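Local coordinates for protein beta-galactosidase (Trichoderma reesei, PDB 3OG2) that probably hydrolyses terminal non-reducing beta-D-galactose residues of beta-D-galactosides, as a member of glycoside hydrolase family 35, at residues R722-Q726 with S811-V817; L744-G750 with Y765-L770; A889-L895 with Y950-I956; D901-S905 with I947-N951. One frame throughout, in Å; residues are numbered along the deposited sequence.

Contact 1: residues R722-Q726 with S811-V817; sequences RTARQ and SSSGANV
A chi1 of 55° sets the hydroxyl of T723 between its own backbone N and carbonyl carbon, and from there OG1 meets the backbone of S812. S812 N donates to T723 OG1 over 2.9 Å in a fairly straight bond (163° at the hydrogen), while the same OG1 donates onward to R725 O of its own loop at 2.7 Å, arriving from above that carbonyl's plane. One bond taken and one given fix the rotation of the hydroxyl, and the methyl CG2 of T723 is left beside S811 CB, 3.7 Å off. On the facing loop the chi1 of S811, 82°, turns OG inward over its own turn, where it accepts from S813 N at 3.0 Å and, less directly, from A815 N. Q726 pins the other loop in a similar way: its OE1 takes R722 N at 2.7 Å together with T723 N, and its side chain crosses that of V817 at about a right angle, OE1 lying near V817 CG2. R722, bent at chi2 and chi3, slides past V817 in the opposite sense, its CG 3.9 Å from V817 CG2 and its guanidinium edge against A815 CB. A water joins R725 N to S812 OG. The result is an ST turn built into a type I beta turn from S811 to G814, resting on a neighbouring loop, with both loops crossing between the two sheets at one end of a beta-sandwich.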
loop_
_atom_site.group_PDB
_atom_site.type_symbol
_atom_site.label_atom_id
_atom_site.label_comp_id
_atom_site.label_asym_id
_atom_site.label_seq_id
_atom_site.Cartn_x
_atom_site.Cartn_y
_atom_site.Cartn_z
ATOM N N ARG A 722 -12.684 -49.467 -18.604
ATOM C CA ARG A 722 -13.322 -50.740 -18.279
ATOM C C ARG A 722 -14.651 -50.909 -18.966
ATOM O O ARG A 722 -15.014 -52.030 -19.341
ATOM C CB ARG A 722 -13.501 -50.871 -16.760
ATOM C CG ARG A 722 -12.074 -51.017 -16.178
ATOM C CD ARG A 722 -12.020 -52.309 -15.366
ATOM N NE ARG A 722 -11.317 -51.998 -14.106
ATOM C CZ ARG A 722 -12.003 -52.030 -12.969
ATOM N NH1 ARG A 722 -13.287 -52.353 -13.054
ATOM N NH2 ARG A 722 -11.427 -51.757 -11.817
ATOM N N THR A 723 -15.397 -49.833 -19.122
ATOM C CA THR A 723 -16.652 -49.820 -19.877
ATOM C C THR A 723 -16.672 -48.625 -20.844
ATOM O O THR A 723 -15.861 -47.726 -20.726
ATOM C CB THR A 723 -17.866 -49.769 -18.944
ATOM O OG1 THR A 723 -17.764 -48.642 -18.052
ATOM C CG2 THR A 723 -17.899 -51.016 -18.056
ATOM N N ALA A 724 -17.577 -48.696 -21.807
ATOM C CA ALA A 724 -17.602 -47.640 -22.807
ATOM C C ALA A 724 -18.021 -46.299 -22.218
ATOM O O ALA A 724 -17.645 -45.261 -22.735
ATOM C CB ALA A 724 -18.536 -48.068 -23.921
ATOM N N ARG A 725 -18.816 -46.329 -21.152
ATOM C CA ARG A 725 -19.156 -45.094 -20.477
ATOM C C ARG A 725 -18.677 -45.176 -19.039
ATOM O O ARG A 725 -18.921 -46.208 -18.385
ATOM C CB ARG A 725 -20.687 -44.894 -20.498
ATOM C CG ARG A 725 -21.090 -43.582 -19.843
ATOM C CD ARG A 725 -22.570 -43.286 -20.063
ATOM N NE ARG A 725 -22.821 -42.812 -21.446
ATOM C CZ ARG A 725 -24.018 -42.449 -21.879
ATOM N NH1 ARG A 725 -25.074 -42.519 -21.068
ATOM N NH2 ARG A 725 -24.125 -42.020 -23.155
ATOM N N GLN A 726 -18.003 -44.111 -18.559
ATOM C CA GLN A 726 -17.514 -44.048 -17.188
ATOM C C GLN A 726 -17.957 -42.711 -16.613
ATOM O O GLN A 726 -18.219 -41.795 -17.388
ATOM C CB GLN A 726 -15.998 -44.248 -17.171
ATOM C CG GLN A 726 -15.727 -45.691 -17.669
ATOM C CD GLN A 726 -14.346 -46.194 -17.437
ATOM O OE1 GLN A 726 -14.071 -47.382 -17.544
ATOM N NE2 GLN A 726 -13.426 -45.294 -17.069
ATOM N N SER A 811 -16.908 -47.332 -13.501
ATOM C CA SER A 811 -17.441 -47.911 -14.701
ATOM C C SER A 811 -18.966 -47.895 -14.638
ATOM O O SER A 811 -19.590 -47.579 -13.604
ATOM C CB SER A 811 -16.976 -49.368 -14.872
ATOM O OG SER A 811 -17.837 -50.191 -14.070
ATOM N N SER A 812 -19.544 -48.275 -15.786
ATOM C CA SER A 812 -21.023 -48.224 -15.836
ATOM C C SER A 812 -21.629 -49.322 -14.993
ATOM O O SER A 812 -22.853 -49.348 -14.891
ATOM C CB SER A 812 -21.506 -48.295 -17.287
ATOM O OG SER A 812 -21.007 -49.439 -17.951
ATOM N N SER A 813 -20.851 -50.211 -14.413
ATOM C CA SER A 813 -21.389 -51.202 -13.483
ATOM C C SER A 813 -21.086 -50.806 -12.042
ATOM O O SER A 813 -21.402 -51.494 -11.070
ATOM C CB SER A 813 -20.781 -52.578 -13.788
ATOM O OG SER A 813 -19.437 -52.586 -13.291
ATOM N N GLY A 814 -20.439 -49.660 -11.882
ATOM C CA GLY A 814 -20.103 -49.177 -10.555
ATOM C C GLY A 814 -18.710 -49.539 -10.108
ATOM O O GLY A 814 -18.298 -49.147 -9.005
ATOM N N ALA A 815 -17.926 -50.255 -10.897
ATOM C CA ALA A 815 -16.602 -50.624 -10.393
ATOM C C ALA A 815 -15.706 -49.405 -10.311
ATOM O O ALA A 815 -15.778 -48.509 -11.149
ATOM C CB ALA A 815 -15.990 -51.662 -11.312
ATOM N N ASN A 816 -14.797 -49.375 -9.338
ATOM C CA ASN A 816 -13.837 -48.283 -9.336
ATOM C C ASN A 816 -12.715 -48.486 -10.352
ATOM O O ASN A 816 -12.253 -49.622 -10.543
ATOM C CB ASN A 816 -13.173 -48.208 -7.942
ATOM C CG ASN A 816 -14.250 -47.726 -6.963
ATOM O OD1 ASN A 816 -14.520 -48.466 -6.005
ATOM N ND2 ASN A 816 -14.854 -46.577 -7.199
ATOM N N VAL A 817 -12.289 -47.448 -11.032
ATOM C CA VAL A 817 -11.260 -47.505 -12.053
ATOM C C VAL A 817 -10.099 -46.673 -11.542
ATOM O O VAL A 817 -10.319 -45.511 -11.178
ATOM C CB VAL A 817 -11.807 -47.054 -13.445
ATOM C CG1 VAL A 817 -10.664 -47.113 -14.452
ATOM C CG2 VAL A 817 -12.942 -47.952 -13.888
HETATM O O HOH W 1 -20.946 -48.662 -20.667
#

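Contact 2: residues L744-G750 with Y765-L770; sequences LNDRFIG and YTLDRL
R747 grips a single backbone oxygen end-on: NH1 reaches D768 O at 2.9 Å and NH2 reaches D768 O at 3.1 Å, with the oxygen in the guanidinium plane. Two waters extend this grip through weak bonds from the same nitrogens, one to T766 O and D768 N, the other to R769 O. The carboxylate of D768 looks elsewhere, to R725. Above the R747 plane lies the guanidinium of R769, stacked with centres 4.1 Å apart and planes at 24°; L744 CD2 covers the opposite face near its rim. Outward from there the contact turns apolar. L744 CD2 meets L770 CD2 at 3.6 Å, I749 CD1 rests on L767 CD2, and I749 CG2 presses on Y765 CG at 3.5 Å. G750, paired with I749 against V742 in a classic beta bulge, lets the tyrosine ring lie close, since a CB there would collide with Y765 CE1. Edge strands 747-752 and 760-767 of opposing sheets are thus joined by side-chain packing and by an arginine bonded to the backbone just beyond the second strand, and the stacked like charges are probably eased by the carbonyl and waters around R747.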
loop_
_atom_site.group_PDB
_atom_site.type_symbol
_atom_site.label_atom_id
_atom_site.label_comp_id
_atom_site.label_asym_id
_atom_site.label_seq_id
_atom_site.Cartn_x
_atom_site.Cartn_y
_atom_site.Cartn_z
ATOM N N LEU A 744 -10.234 -35.155 -21.992
ATOM C CA LEU A 744 -10.004 -36.601 -22.100
ATOM C C LEU A 744 -9.281 -36.794 -23.422
ATOM O O LEU A 744 -9.899 -36.583 -24.476
ATOM C CB LEU A 744 -11.349 -37.325 -22.088
ATOM C CG LEU A 744 -11.231 -38.834 -22.312
ATOM C CD1 LEU A 744 -10.614 -39.498 -21.093
ATOM C CD2 LEU A 744 -12.607 -39.402 -22.651
ATOM N N ASN A 745 -7.990 -37.165 -23.408
ATOM C CA ASN A 745 -7.168 -37.103 -24.607
ATOM C C ASN A 745 -7.300 -35.692 -25.180
ATOM O O ASN A 745 -7.060 -34.720 -24.453
ATOM C CB ASN A 745 -7.565 -38.217 -25.608
ATOM C CG ASN A 745 -7.195 -39.579 -25.061
ATOM O OD1 ASN A 745 -6.573 -39.769 -24.001
ATOM N ND2 ASN A 745 -7.567 -40.583 -25.838
ATOM N N ASP A 746 -7.729 -35.559 -26.450
ATOM C CA ASP A 746 -7.901 -34.198 -27.025
ATOM C C ASP A 746 -9.347 -33.737 -26.988
ATOM O O ASP A 746 -9.699 -32.671 -27.530
ATOM C CB ASP A 746 -7.354 -34.209 -28.456
ATOM C CG ASP A 746 -8.029 -35.257 -29.335
ATOM O OD1 ASP A 746 -8.832 -36.112 -28.921
ATOM O OD2 ASP A 746 -7.746 -35.207 -30.553
ATOM N N ARG A 747 -10.241 -34.469 -26.319
ATOM C CA ARG A 747 -11.662 -34.121 -26.239
ATOM C C ARG A 747 -11.958 -33.253 -25.032
ATOM O O ARG A 747 -11.710 -33.631 -23.902
ATOM C CB ARG A 747 -12.524 -35.403 -26.162
ATOM C CG ARG A 747 -14.021 -35.073 -26.121
ATOM C CD ARG A 747 -14.929 -36.246 -25.745
ATOM N NE ARG A 747 -14.590 -37.562 -26.298
ATOM C CZ ARG A 747 -15.038 -38.734 -25.813
ATOM N NH1 ARG A 747 -15.848 -38.676 -24.777
ATOM N NH2 ARG A 747 -14.707 -39.920 -26.340
ATOM N N PHE A 748 -12.507 -32.063 -25.250
ATOM C CA PHE A 748 -12.870 -31.190 -24.139
ATOM C C PHE A 748 -14.042 -31.830 -23.411
ATOM O O PHE A 748 -15.065 -32.199 -23.995
ATOM C CB PHE A 748 -13.239 -29.823 -24.676
ATOM C CG PHE A 748 -13.695 -28.886 -23.555
ATOM C CD1 PHE A 748 -12.873 -28.554 -22.501
ATOM C CD2 PHE A 748 -14.969 -28.335 -23.614
ATOM C CE1 PHE A 748 -13.261 -27.667 -21.489
ATOM C CE2 PHE A 748 -15.407 -27.480 -22.609
ATOM C CZ PHE A 748 -14.561 -27.128 -21.536
ATOM N N ILE A 749 -13.896 -31.927 -22.083
ATOM C CA ILE A 749 -14.972 -32.504 -21.257
ATOM C C ILE A 749 -15.717 -31.406 -20.561
ATOM O O ILE A 749 -16.965 -31.418 -20.534
ATOM C CB ILE A 749 -14.349 -33.492 -20.264
ATOM C CG1 ILE A 749 -13.706 -34.666 -21.014
ATOM C CG2 ILE A 749 -15.324 -34.024 -19.226
ATOM C CD1 ILE A 749 -14.715 -35.501 -21.739
ATOM N N GLY A 750 -15.064 -30.431 -19.951
ATOM C CA GLY A 750 -15.853 -29.413 -19.255
ATOM C C GLY A 750 -14.935 -28.520 -18.421
ATOM O O GLY A 750 -13.797 -28.845 -18.198
ATOM N N TYR A 765 -18.560 -35.480 -14.437
ATOM C CA TYR A 765 -18.511 -35.536 -15.873
ATOM C C TYR A 765 -18.732 -36.965 -16.323
ATOM O O TYR A 765 -18.353 -37.930 -15.650
ATOM C CB TYR A 765 -17.130 -35.055 -16.350
ATOM C CG TYR A 765 -16.729 -33.634 -16.005
ATOM C CD1 TYR A 765 -17.409 -32.521 -16.534
ATOM C CD2 TYR A 765 -15.673 -33.326 -15.150
ATOM C CE1 TYR A 765 -17.063 -31.203 -16.235
ATOM C CE2 TYR A 765 -15.303 -32.010 -14.828
ATOM C CZ TYR A 765 -15.999 -30.954 -15.379
ATOM O OH TYR A 765 -15.634 -29.645 -15.050
ATOM N N THR A 766 -19.333 -37.153 -17.502
ATOM C CA THR A 766 -19.423 -38.459 -18.107
ATOM C C THR A 766 -18.308 -38.589 -19.142
ATOM O O THR A 766 -18.115 -37.664 -19.966
ATOM C CB THR A 766 -20.784 -38.635 -18.804
ATOM O OG1 THR A 766 -21.803 -38.498 -17.792
ATOM C CG2 THR A 766 -20.929 -39.983 -19.467
ATOM N N LEU A 767 -17.612 -39.708 -19.091
ATOM C CA LEU A 767 -16.577 -40.002 -20.089
ATOM C C LEU A 767 -17.183 -41.102 -20.971
ATOM O O LEU A 767 -17.198 -42.268 -20.584
ATOM C CB LEU A 767 -15.244 -40.410 -19.481
ATOM C CG LEU A 767 -14.720 -39.478 -18.352
ATOM C CD1 LEU A 767 -13.423 -40.082 -17.780
ATOM C CD2 LEU A 767 -14.530 -38.050 -18.835
ATOM N N ASP A 768 -17.698 -40.700 -22.128
ATOM C CA ASP A 768 -18.434 -41.639 -22.955
ATOM C C ASP A 768 -17.675 -42.084 -24.185
ATOM O O ASP A 768 -16.664 -41.451 -24.565
ATOM C CB ASP A 768 -19.710 -40.916 -23.433
ATOM C CG ASP A 768 -20.789 -41.883 -23.868
ATOM O OD1 ASP A 768 -20.776 -43.105 -23.594
ATOM O OD2 ASP A 768 -21.728 -41.379 -24.530
ATOM N N ARG A 769 -18.153 -43.160 -24.832
ATOM C CA ARG A 769 -17.663 -43.594 -26.123
ATOM C C ARG A 769 -16.205 -44.044 -26.023
ATOM O O ARG A 769 -15.391 -43.835 -26.944
ATOM C CB ARG A 769 -17.844 -42.517 -27.186
ATOM C CG ARG A 769 -19.350 -42.216 -27.340
ATOM C CD ARG A 769 -19.626 -41.154 -28.403
ATOM N NE ARG A 769 -19.209 -39.811 -27.952
ATOM C CZ ARG A 769 -18.163 -39.198 -28.472
ATOM N NH1 ARG A 769 -17.450 -39.773 -29.425
ATOM N NH2 ARG A 769 -17.833 -38.013 -28.042
ATOM N N LEU A 770 -15.890 -44.691 -24.902
ATOM C CA LEU A 770 -14.518 -45.226 -24.702
ATOM C C LEU A 770 -14.386 -46.639 -25.278
ATOM O O LEU A 770 -15.367 -47.415 -25.261
ATOM C CB LEU A 770 -14.173 -45.306 -23.198
ATOM C CG LEU A 770 -14.478 -44.040 -22.404
ATOM C CD1 LEU A 770 -14.183 -44.303 -20.926
ATOM C CD2 LEU A 770 -13.671 -42.853 -22.899
HETATM O O HOH W 2 -17.772 -37.732 -22.855
HETATM O O HOH W 3 -14.460 -41.509 -28.585
#

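Contact 3: residues A889-L895 with Y950-I956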
loop_
_atom_site.group_PDB
_atom_site.type_symbol
_atom_site.label_atom_id
_atom_site.label_comp_id
_atom_site.label_asym_id
_atom_site.label_seq_id
_atom_site.Cartn_x
_atom_site.Cartn_y
_atom_site.Cartn_z
ATOM N N ALA A 889 4.194 -10.038 -28.353
ATOM C CA ALA A 889 4.443 -8.989 -29.361
ATOM C C ALA A 889 5.499 -8.047 -28.843
ATOM O O ALA A 889 5.581 -7.823 -27.623
ATOM C CB ALA A 889 3.175 -8.234 -29.725
ATOM N N LYS A 890 6.287 -7.470 -29.729
ATOM C CA LYS A 890 7.198 -6.429 -29.371
ATOM C C LYS A 890 6.448 -5.092 -29.347
ATOM O O LYS A 890 5.692 -4.757 -30.241
ATOM C CB LYS A 890 8.322 -6.357 -30.433
ATOM C CG LYS A 890 9.403 -5.357 -30.043
ATOM C CD LYS A 890 10.459 -5.287 -31.161
ATOM C CE LYS A 890 11.621 -6.216 -30.933
ATOM N NZ LYS A 890 12.518 -6.243 -32.144
ATOM N N LEU A 891 6.684 -4.328 -28.279
ATOM C CA LEU A 891 6.081 -3.015 -28.092
ATOM C C LEU A 891 7.205 -2.016 -27.937
ATOM O O LEU A 891 7.739 -1.871 -26.860
ATOM C CB LEU A 891 5.171 -3.022 -26.854
ATOM C CG LEU A 891 4.623 -1.665 -26.384
ATOM C CD1 LEU A 891 3.779 -0.975 -27.424
ATOM C CD2 LEU A 891 3.869 -1.880 -25.047
ATOM N N PRO A 892 7.591 -1.310 -28.989
ATOM C CA PRO A 892 8.580 -0.247 -28.850
ATOM C C PRO A 892 7.926 0.963 -28.196
ATOM O O PRO A 892 6.811 1.305 -28.562
ATOM C CB PRO A 892 8.988 0.084 -30.286
ATOM C CG PRO A 892 8.390 -0.986 -31.102
ATOM C CD PRO A 892 7.146 -1.458 -30.381
ATOM N N LEU A 893 8.604 1.606 -27.275
ATOM C CA LEU A 893 8.106 2.853 -26.702
ATOM C C LEU A 893 9.175 3.904 -26.831
ATOM O O LEU A 893 10.365 3.573 -26.718
ATOM C CB LEU A 893 7.812 2.708 -25.200
ATOM C CG LEU A 893 6.583 1.862 -24.882
ATOM C CD1 LEU A 893 6.445 1.710 -23.362
ATOM C CD2 LEU A 893 5.328 2.441 -25.517
ATOM N N HIS A 894 8.857 5.151 -27.119
ATOM C CA HIS A 894 9.816 6.244 -27.257
ATOM C C HIS A 894 9.112 7.464 -26.661
ATOM O O HIS A 894 8.552 8.291 -27.360
ATOM C CB HIS A 894 10.214 6.422 -28.744
ATOM C CG HIS A 894 10.972 5.178 -29.198
ATOM N ND1 HIS A 894 10.377 4.118 -29.895
ATOM C CD2 HIS A 894 12.225 4.734 -28.929
ATOM C CE1 HIS A 894 11.219 3.147 -30.084
ATOM N NE2 HIS A 894 12.359 3.509 -29.518
ATOM N N LEU A 895 9.058 7.515 -25.351
ATOM C CA LEU A 895 8.370 8.538 -24.605
ATOM C C LEU A 895 9.357 9.421 -23.843
ATOM O O LEU A 895 10.434 8.944 -23.472
ATOM C CB LEU A 895 7.402 7.852 -23.588
ATOM C CG LEU A 895 6.243 7.097 -24.250
ATOM C CD1 LEU A 895 5.519 6.244 -23.201
ATOM C CD2 LEU A 895 5.268 8.044 -24.917
ATOM N N TYR A 950 10.697 2.910 -21.511
ATOM C CA TYR A 950 10.036 3.978 -22.234
ATOM C C TYR A 950 10.847 4.467 -23.414
ATOM O O TYR A 950 10.397 5.327 -24.174
ATOM C CB TYR A 950 9.756 5.181 -21.287
ATOM C CG TYR A 950 8.509 4.968 -20.450
ATOM C CD1 TYR A 950 8.088 3.715 -19.991
ATOM C CD2 TYR A 950 7.751 6.075 -20.077
ATOM C CE1 TYR A 950 6.935 3.601 -19.211
ATOM C CE2 TYR A 950 6.599 5.978 -19.319
ATOM C CZ TYR A 950 6.210 4.717 -18.891
ATOM O OH TYR A 950 5.079 4.634 -18.136
ATOM N N ASN A 951 12.053 3.915 -23.623
ATOM C CA ASN A 951 12.892 4.349 -24.769
ATOM C C ASN A 951 13.573 3.130 -25.328
ATOM O O ASN A 951 14.776 2.976 -25.499
ATOM C CB ASN A 951 13.862 5.449 -24.300
ATOM C CG ASN A 951 13.102 6.760 -24.113
ATOM O OD1 ASN A 951 12.819 7.227 -22.983
ATOM N ND2 ASN A 951 12.748 7.396 -25.252
ATOM N N GLY A 952 12.765 2.125 -25.661
ATOM C CA GLY A 952 13.365 0.895 -26.179
ATOM C C GLY A 952 12.283 -0.141 -26.430
ATOM O O GLY A 952 11.089 0.180 -26.401
ATOM N N ASP A 953 12.691 -1.366 -26.730
ATOM C CA ASP A 953 11.811 -2.466 -27.054
ATOM C C ASP A 953 11.304 -3.094 -25.771
ATOM O O ASP A 953 12.033 -3.277 -24.792
ATOM C CB ASP A 953 12.559 -3.536 -27.863
ATOM C CG ASP A 953 12.788 -3.114 -29.298
ATOM O OD1 ASP A 953 12.110 -2.150 -29.747
ATOM O OD2 ASP A 953 13.620 -3.716 -29.993
ATOM N N ASN A 954 10.046 -3.410 -25.765
ATOM C CA ASN A 954 9.419 -4.191 -24.699
ATOM C C ASN A 954 8.805 -5.429 -25.337
ATOM O O ASN A 954 8.505 -5.401 -26.542
ATOM C CB ASN A 954 8.316 -3.367 -24.043
ATOM C CG ASN A 954 8.886 -2.124 -23.402
ATOM O OD1 ASN A 954 9.380 -2.190 -22.263
ATOM N ND2 ASN A 954 8.831 -1.014 -24.116
ATOM N N TRP A 955 8.614 -6.458 -24.535
ATOM C CA TRP A 955 7.886 -7.668 -24.978
ATOM C C TRP A 955 6.646 -7.762 -24.122
ATOM O O TRP A 955 6.774 -7.718 -22.870
ATOM C CB TRP A 955 8.815 -8.872 -24.755
ATOM C CG TRP A 955 9.676 -8.904 -26.017
ATOM C CD1 TRP A 955 10.932 -8.336 -26.116
ATOM C CD2 TRP A 955 9.326 -9.466 -27.285
ATOM N NE1 TRP A 955 11.371 -8.552 -27.396
ATOM C CE2 TRP A 955 10.426 -9.235 -28.131
ATOM C CE3 TRP A 955 8.222 -10.149 -27.813
ATOM C CZ2 TRP A 955 10.437 -9.669 -29.471
ATOM C CZ3 TRP A 955 8.223 -10.586 -29.147
ATOM C CH2 TRP A 955 9.343 -10.340 -29.975
ATOM N N ILE A 956 5.489 -7.864 -24.746
ATOM C CA ILE A 956 4.200 -7.974 -24.080
ATOM C C ILE A 956 3.575 -9.334 -24.374
ATOM O O ILE A 956 3.559 -9.784 -25.519
ATOM C CB ILE A 956 3.229 -6.862 -24.513
ATOM C CG1 ILE A 956 3.633 -5.462 -24.043
ATOM C CG2 ILE A 956 1.812 -7.188 -24.069
ATOM C CD1 ILE A 956 3.771 -5.338 -22.542
HETATM O O HOH W 4 13.210 0.519 -29.813
#
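Backbone bonds tie A889 to I956 in both directions, the I956 N to A889 O bond being almost straight at 2.9 Å, and continue through L891 N to N954 O, L893 N to G952 O and L895 N to Y950 O. N954 adds a side-chain bond: its ND2 meets L891 O at 3.1 Å, nearly end-on to the carbonyl, and the backbone N of N954 shares that oxygen, while its OD1 is taken by D949 and N924. This antiparallel pairing joins strands 883-894 and 953-962 of a five-stranded sheet, the chain turning a corner at G952 into the latter. On the L891 side, apolar contacts link L891 CD2 to I956 CG1 at 3.7 Å, and L895 CD1 sits over the face of the Y950 ring. K890 CB makes a CH-pi contact over the six-membered ring of W955, 4.1 Å from its centroid; CG anti to the backbone N (chi1 -175°) then carries the chain on to D953. Replacing W955 by an alanine is likely to strip the lysine's alkyl chain of this aromatic support and let it swing. Among charges, K890 NZ and D953 OD2 form a salt bridge at 3.5 Å.

Contact 4: residues D901-S905 with I947-N951; sequences DIPLS and ILDYN
L904 and Y950 approach from opposite directions inside a beta-sandwich, where strand 900-908 of one sheet meets the loop that carries the chain over to strand 953-962 of the other. The phenol runs end-first into the strand, and I902 O stands at the ring edge, in its plane. The hydroxyl of Y950 donates to this oxygen, OH to I902 O being 2.7 Å, from a position tilted 23° from the carbonyl plane. L904, with CG anti to its carbonyl carbon (chi1 -69°), brings CG to 3.4 Å from Y950 OH and CD1 to 3.6 Å from Y950 CZ. Its CD1 also touches L948 CD1, so one leucine bridges two residues of the loop. An Asx turn shapes that loop, with D949 OD1 accepting from N951 N at 2.9 Å. A phenylalanine in place of Y950 would probably leave the buried I902 O without its hydroxyl mate and rob the nearby water of a partner. That water donates to Y950 OH and accepts from L904 N, 2.8 Å from its oxygen.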
loop_
_atom_site.group_PDB
_atom_site.type_symbol
_atom_site.label_atom_id
_atom_site.label_comp_id
_atom_site.label_asym_id
_atom_site.label_seq_id
_atom_site.Cartn_x
_atom_site.Cartn_y
_atom_site.Cartn_z
ATOM N N ASP A 901 6.696 12.159 -16.155
ATOM C CA ASP A 901 6.168 10.893 -15.588
ATOM C C ASP A 901 4.866 10.632 -16.323
ATOM O O ASP A 901 3.884 11.401 -16.163
ATOM C CB ASP A 901 5.996 11.096 -14.101
ATOM C CG ASP A 901 5.373 9.945 -13.357
ATOM O OD1 ASP A 901 5.015 8.924 -13.984
ATOM O OD2 ASP A 901 5.211 10.039 -12.113
ATOM N N ILE A 902 4.784 9.564 -17.090
ATOM C CA ILE A 902 3.603 9.256 -17.902
ATOM C C ILE A 902 3.149 7.859 -17.504
ATOM O O ILE A 902 3.656 6.880 -18.059
ATOM C CB ILE A 902 3.894 9.311 -19.416
ATOM C CG1 ILE A 902 4.468 10.673 -19.838
ATOM C CG2 ILE A 902 2.657 8.941 -20.204
ATOM C CD1 ILE A 902 5.149 10.700 -21.197
ATOM N N PRO A 903 2.223 7.694 -16.588
ATOM C CA PRO A 903 1.734 6.369 -16.215
ATOM C C PRO A 903 1.040 5.629 -17.359
ATOM O O PRO A 903 0.199 6.194 -18.028
ATOM C CB PRO A 903 0.737 6.681 -15.095
ATOM C CG PRO A 903 1.200 7.996 -14.550
ATOM C CD PRO A 903 1.645 8.779 -15.771
ATOM N N LEU A 904 1.428 4.357 -17.534
ATOM C CA LEU A 904 0.854 3.516 -18.602
ATOM C C LEU A 904 0.123 2.331 -18.027
ATOM O O LEU A 904 0.545 1.780 -16.980
ATOM C CB LEU A 904 1.962 2.997 -19.527
ATOM C CG LEU A 904 2.597 4.121 -20.380
ATOM C CD1 LEU A 904 3.711 3.492 -21.233
ATOM C CD2 LEU A 904 1.575 4.837 -21.243
ATOM N N SER A 905 -0.946 1.882 -18.700
ATOM C CA SER A 905 -1.657 0.717 -18.216
ATOM C C SER A 905 -2.249 -0.014 -19.394
ATOM O O SER A 905 -2.397 0.580 -20.475
ATOM C CB SER A 905 -2.826 1.103 -17.291
ATOM O OG SER A 905 -3.590 2.101 -17.947
ATOM N N ILE A 947 9.810 -1.409 -15.192
ATOM C CA ILE A 947 9.403 -2.681 -15.768
ATOM C C ILE A 947 9.195 -2.459 -17.294
ATOM O O ILE A 947 9.757 -3.233 -18.064
ATOM C CB ILE A 947 8.160 -3.269 -15.097
ATOM C CG1 ILE A 947 8.398 -3.583 -13.610
ATOM C CG2 ILE A 947 7.729 -4.532 -15.845
ATOM C CD1 ILE A 947 9.520 -4.585 -13.332
ATOM N N LEU A 948 8.462 -1.410 -17.632
ATOM C CA LEU A 948 8.485 -0.973 -19.035
ATOM C C LEU A 948 9.695 -0.105 -19.341
ATOM O O LEU A 948 10.094 0.726 -18.498
ATOM C CB LEU A 948 7.243 -0.125 -19.287
ATOM C CG LEU A 948 5.948 -0.892 -19.513
ATOM C CD1 LEU A 948 4.739 0.015 -19.369
ATOM C CD2 LEU A 948 5.928 -1.549 -20.914
ATOM N N ASP A 949 10.270 -0.209 -20.527
ATOM C CA ASP A 949 11.337 0.604 -21.043
ATOM C C ASP A 949 10.691 1.655 -21.935
ATOM O O ASP A 949 10.140 1.339 -23.004
ATOM C CB ASP A 949 12.341 -0.288 -21.799
ATOM C CG ASP A 949 13.534 0.496 -22.312
ATOM O OD1 ASP A 949 13.497 1.746 -22.327
ATOM O OD2 ASP A 949 14.538 -0.127 -22.776
ATOM N N TYR A 950 10.697 2.910 -21.511
ATOM C CA TYR A 950 10.036 3.978 -22.234
ATOM C C TYR A 950 10.847 4.467 -23.414
ATOM O O TYR A 950 10.397 5.327 -24.174
ATOM C CB TYR A 950 9.756 5.181 -21.287
ATOM C CG TYR A 950 8.509 4.968 -20.450
ATOM C CD1 TYR A 950 8.088 3.715 -19.991
ATOM C CD2 TYR A 950 7.751 6.075 -20.077
ATOM C CE1 TYR A 950 6.935 3.601 -19.211
ATOM C CE2 TYR A 950 6.599 5.978 -19.319
ATOM C CZ TYR A 950 6.210 4.717 -18.891
ATOM O OH TYR A 950 5.079 4.634 -18.136
ATOM N N ASN A 951 12.053 3.915 -23.623
ATOM C CA ASN A 951 12.892 4.349 -24.769
ATOM C C ASN A 951 13.573 3.130 -25.328
ATOM O O ASN A 951 14.776 2.976 -25.499
ATOM C CB ASN A 951 13.862 5.449 -24.300
ATOM C CG ASN A 951 13.102 6.760 -24.113
ATOM O OD1 ASN A 951 12.819 7.227 -22.983
ATOM N ND2 ASN A 951 12.748 7.396 -25.252
HETATM O O HOH W 5 3.688 3.326 -16.181
#

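The four contacts form two pairs far apart in one chain. Contacts 1 and 2 have centres about 14 Å apart, contact 2 nested within the loop that contact 1 closes; Q726 O probably bonds to L767 N, and R725 forms a salt bridge with D768. They join connecting loops and the edge strands 747-752 and 760-767 of one sandwich. Contacts 3 and 4 come later in sequence, in another domain of the same family, with centres about 9 Å apart and Y950 and N951 in common; they join inner strands 883-894 and 953-962 of a sheet to the loop and strand 900-908 packed against it. Between the pairs, centres are about 43 to 57 Å apart and nothing touches. All lie away from the galactose-binding residues.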